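Local coordinates for inosine-uridine nucleoside N-ribohydrolase (Xanthomonas oryzae pv. oryzae, PDB 4P5F), which binds calcium and ADP-ribose as a type III effector and, judging by its family, probably belongs to the hydrolases of N-glycosyl bonds, at residues D39-V44 with Y317-L322. Numbering follows the deposited sequence.
Sequences DPDDVV and YDPLTL. With CA (calcium ion), chain C.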
ATOM      1  N   ASP A  39      -2.158  -8.675   5.730  1.00 13.44           N
ATOM      2  CA  ASP A  39      -2.697  -7.661   6.640  1.00 17.60           C
ATOM      3  C   ASP A  39      -3.796  -6.905   5.872  1.00 16.18           C
ATOM      4  O   ASP A  39      -4.039  -7.243   4.722  1.00 15.75           O
ATOM      5  CB  ASP A  39      -1.588  -6.742   7.194  1.00 12.04           C
ATOM      6  CG  ASP A  39      -0.807  -6.026   6.111  1.00 16.46           C
ATOM      7  OD1 ASP A  39      -1.384  -5.677   5.063  1.00 20.57           O
ATOM      8  OD2 ASP A  39       0.402  -5.801   6.317  1.00 18.75           O
ATOM      9  N   PRO A  40      -4.476  -5.913   6.493  1.00 14.39           N
ATOM     10  CA  PRO A  40      -5.538  -5.232   5.729  1.00 15.39           C
ATOM     11  C   PRO A  40      -5.047  -4.214   4.695  1.00 14.37           C
ATOM     12  O   PRO A  40      -5.790  -3.878   3.774  1.00 12.51           O
ATOM     13  CB  PRO A  40      -6.321  -4.466   6.810  1.00 18.85           C
ATOM     14  CG  PRO A  40      -5.933  -5.096   8.110  1.00 18.77           C
ATOM     15  CD  PRO A  40      -4.526  -5.553   7.925  1.00 15.44           C
ATOM     16  N   ASP A  41      -3.816  -3.741   4.859  1.00 15.65           N
ATOM     17  CA  ASP A  41      -3.326  -2.533   4.188  1.00 15.60           C
ATOM     18  C   ASP A  41      -3.572  -2.447   2.676  1.00 11.30           C
ATOM     19  O   ASP A  41      -4.155  -1.479   2.198  1.00 11.76           O
ATOM     20  CB  ASP A  41      -1.832  -2.335   4.498  1.00 12.81           C
ATOM     21  CG  ASP A  41      -1.540  -0.941   5.020  1.00 20.09           C
ATOM     22  OD1 ASP A  41      -2.501  -0.262   5.442  1.00 20.21           O
ATOM     23  OD2 ASP A  41      -0.371  -0.515   4.997  1.00 22.36           O
ATOM     24  N   ASP A  42      -3.134  -3.466   1.941  1.00 11.06           N
ATOM     25  CA  ASP A  42      -3.241  -3.476   0.482  1.00 12.97           C
ATOM     26  C   ASP A  42      -4.690  -3.453  -0.005  1.00 11.79           C
ATOM     27  O   ASP A  42      -4.997  -2.814  -1.008  1.00 12.12           O
ATOM     28  CB  ASP A  42      -2.510  -4.689  -0.129  1.00  8.40           C
ATOM     29  CG  ASP A  42      -1.028  -4.684   0.167  1.00 12.10           C
ATOM     30  OD1 ASP A  42      -0.662  -4.955   1.332  1.00 12.30           O
ATOM     31  OD2 ASP A  42      -0.220  -4.395  -0.758  1.00 15.48           O
ATOM     32  N   VAL A  43      -5.579  -4.173   0.671  1.00  8.98           N
ATOM     33  CA  VAL A  43      -6.959  -4.214   0.203  1.00  7.60           C
ATOM     34  C   VAL A  43      -7.665  -2.899   0.537  1.00 10.93           C
ATOM     35  O   VAL A  43      -8.541  -2.463  -0.209  1.00 11.54           O
ATOM     36  CB  VAL A  43      -7.694  -5.461   0.706  1.00 10.52           C
ATOM     37  CG1 VAL A  43      -9.184  -5.410   0.377  1.00 11.87           C
ATOM     38  CG2 VAL A  43      -7.069  -6.682   0.081  1.00 10.91           C
ATOM     39  N   VAL A  44      -7.245  -2.229   1.617  1.00 12.14           N
ATOM     40  CA  VAL A  44      -7.799  -0.898   1.904  1.00 14.81           C
ATOM     41  C   VAL A  44      -7.435   0.050   0.770  1.00 11.54           C
ATOM     42  O   VAL A  44      -8.259   0.856   0.343  1.00 12.03           O
ATOM     43  CB  VAL A  44      -7.339  -0.300   3.260  1.00 13.07           C
ATOM     44  CG1 VAL A  44      -7.960   1.077   3.461  1.00 14.72           C
ATOM     45  CG2 VAL A  44      -7.724  -1.216   4.408  1.00 10.22           C
ATOM     46  N   TYR A 317      -0.689   2.345   6.274  1.00 14.58           N
ATOM     47  CA  TYR A 317       0.515   2.757   5.535  1.00 13.42           C
ATOM     48  C   TYR A 317       0.314   2.816   4.021  1.00 11.19           C
ATOM     49  O   TYR A 317       0.686   3.780   3.372  1.00 11.83           O
ATOM     50  CB  TYR A 317       1.674   1.815   5.816  1.00 13.35           C
ATOM     51  CG  TYR A 317       1.841   1.466   7.269  1.00 18.95           C
ATOM     52  CD1 TYR A 317       1.219   0.352   7.818  1.00 12.85           C
ATOM     53  CD2 TYR A 317       2.636   2.251   8.088  1.00 17.26           C
ATOM     54  CE1 TYR A 317       1.392   0.039   9.168  1.00 20.44           C
ATOM     55  CE2 TYR A 317       2.807   1.958   9.410  1.00 17.59           C
ATOM     56  CZ  TYR A 317       2.190   0.863   9.955  1.00 17.95           C
ATOM     57  OH  TYR A 317       2.397   0.617  11.297  1.00 24.21           O
ATOM     58  N   ASP A 318      -0.250   1.755   3.463  1.00 12.31           N
ATOM     59  CA  ASP A 318      -0.385   1.649   2.019  1.00 12.93           C
ATOM     60  C   ASP A 318      -1.404   2.645   1.444  1.00 12.44           C
ATOM     61  O   ASP A 318      -1.153   3.235   0.402  1.00 11.80           O
ATOM     62  CB  ASP A 318      -0.712   0.206   1.603  1.00 11.65           C
ATOM     63  CG  ASP A 318       0.427  -0.763   1.876  1.00 12.39           C
ATOM     64  OD1 ASP A 318       1.555  -0.324   2.238  1.00 12.53           O
ATOM     65  OD2 ASP A 318       0.191  -1.978   1.708  1.00 12.96           O
ATOM     66  N   PRO A 319      -2.566   2.823   2.107  1.00 15.38           N
ATOM     67  CA  PRO A 319      -3.501   3.831   1.591  1.00 11.19           C
ATOM     68  C   PRO A 319      -2.919   5.253   1.558  1.00 13.16           C
ATOM     69  O   PRO A 319      -3.134   5.995   0.588  1.00 15.04           O
ATOM     70  CB  PRO A 319      -4.666   3.751   2.585  1.00 13.49           C
ATOM     71  CG  PRO A 319      -4.651   2.360   3.043  1.00 14.18           C
ATOM     72  CD  PRO A 319      -3.200   1.993   3.153  1.00 12.47           C
ATOM     73  N   LEU A 320      -2.186   5.625   2.601  1.00 15.72           N
ATOM     74  CA  LEU A 320      -1.551   6.941   2.661  1.00 12.58           C
ATOM     75  C   LEU A 320      -0.514   7.106   1.567  1.00 11.58           C
ATOM     76  O   LEU A 320      -0.349   8.199   1.022  1.00 10.12           O
ATOM     77  CB  LEU A 320      -0.893   7.156   4.020  1.00 16.37           C
ATOM     78  CG  LEU A 320      -1.876   7.483   5.137  1.00 21.34           C
ATOM     79  CD1 LEU A 320      -1.184   7.360   6.483  1.00 20.74           C
ATOM     80  CD2 LEU A 320      -2.450   8.880   4.955  1.00 15.98           C
ATOM     81  N   THR A 321       0.182   6.009   1.258  1.00 13.25           N
ATOM     82  CA  THR A 321       1.135   5.967   0.150  1.00 10.58           C
ATOM     83  C   THR A 321       0.472   6.279  -1.193  1.00 10.26           C
ATOM     84  O   THR A 321       1.008   7.066  -1.976  1.00 15.49           O
ATOM     85  CB  THR A 321       1.845   4.595   0.030  1.00 10.83           C
ATOM     86  OG1 THR A 321       2.536   4.283   1.246  1.00 12.10           O
ATOM     87  CG2 THR A 321       2.852   4.630  -1.119  1.00 11.28           C
ATOM     88  N   LEU A 322      -0.673   5.648  -1.478  1.00 11.53           N
ATOM     89  CA  LEU A 322      -1.417   5.983  -2.693  1.00 10.86           C
ATOM     90  C   LEU A 322      -1.842   7.458  -2.683  1.00 12.65           C
ATOM     91  O   LEU A 322      -1.776   8.127  -3.713  1.00 16.08           O
ATOM     92  CB  LEU A 322      -2.642   5.084  -2.885  1.00 11.43           C
ATOM     93  CG  LEU A 322      -3.483   5.457  -4.115  1.00 13.27           C
ATOM     94  CD1 LEU A 322      -2.631   5.510  -5.381  1.00 10.80           C
ATOM     95  CD2 LEU A 322      -4.664   4.503  -4.298  1.00  9.94           C
TER
HETATM   96 CA    CA C 501       1.535  -4.022   1.490  1.00 10.95          CA
HETATM   97  O   HOH W   1       0.899  -4.204   3.935  1.00 16.74           O
HETATM   98  O   HOH W   2       3.260  -2.222   2.960  1.00 15.59           O
HETATM   99  O   HOH W   3       3.605  -5.106   2.508  1.00  9.29           O
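With CG beside the backbone N in both D42 (chi1 -62°) and D318 (chi1 -67°), the two carboxylates swing from neighbouring helices, 41-54 and 317-325, onto one calcium ion. D318 gives OD2 alone, at 2.5 Å from the calcium, whereas D42 uses both oxygens, OD1 close and OD2 longer at 2.9 Å. Their planes stand 79° apart, and the shared cation explains the 3.1 Å between D42 OD1 and D318 OD2. D35 and the carbonyl of I151 complete the protein ligands, and T34 hydrogen-bonds D42 OD2. Three waters bring the calcium to eight oxygen ligands; water 2, the most distant of them, also donates to D318 OD1, and water 1 to D39 OD2. Beside the metal, D41 reaches across to the first turn of helix 317-325, where D318 N donates to its OD2 at 2.7 Å, from above the carboxylate plane. The same oxygen sits at the edge of the Y317 ring, 3.2 Å from Y317 CB. Farther along, V44 CG1 packs on P319 CG at 3.6 Å, the side chains crossing at about a right angle. An N-terminal aspartate cluster, D35 and D42 binding directly, joined on one calcium by an aspartate far along the chain, typifies the nucleoside hydrolase metal site.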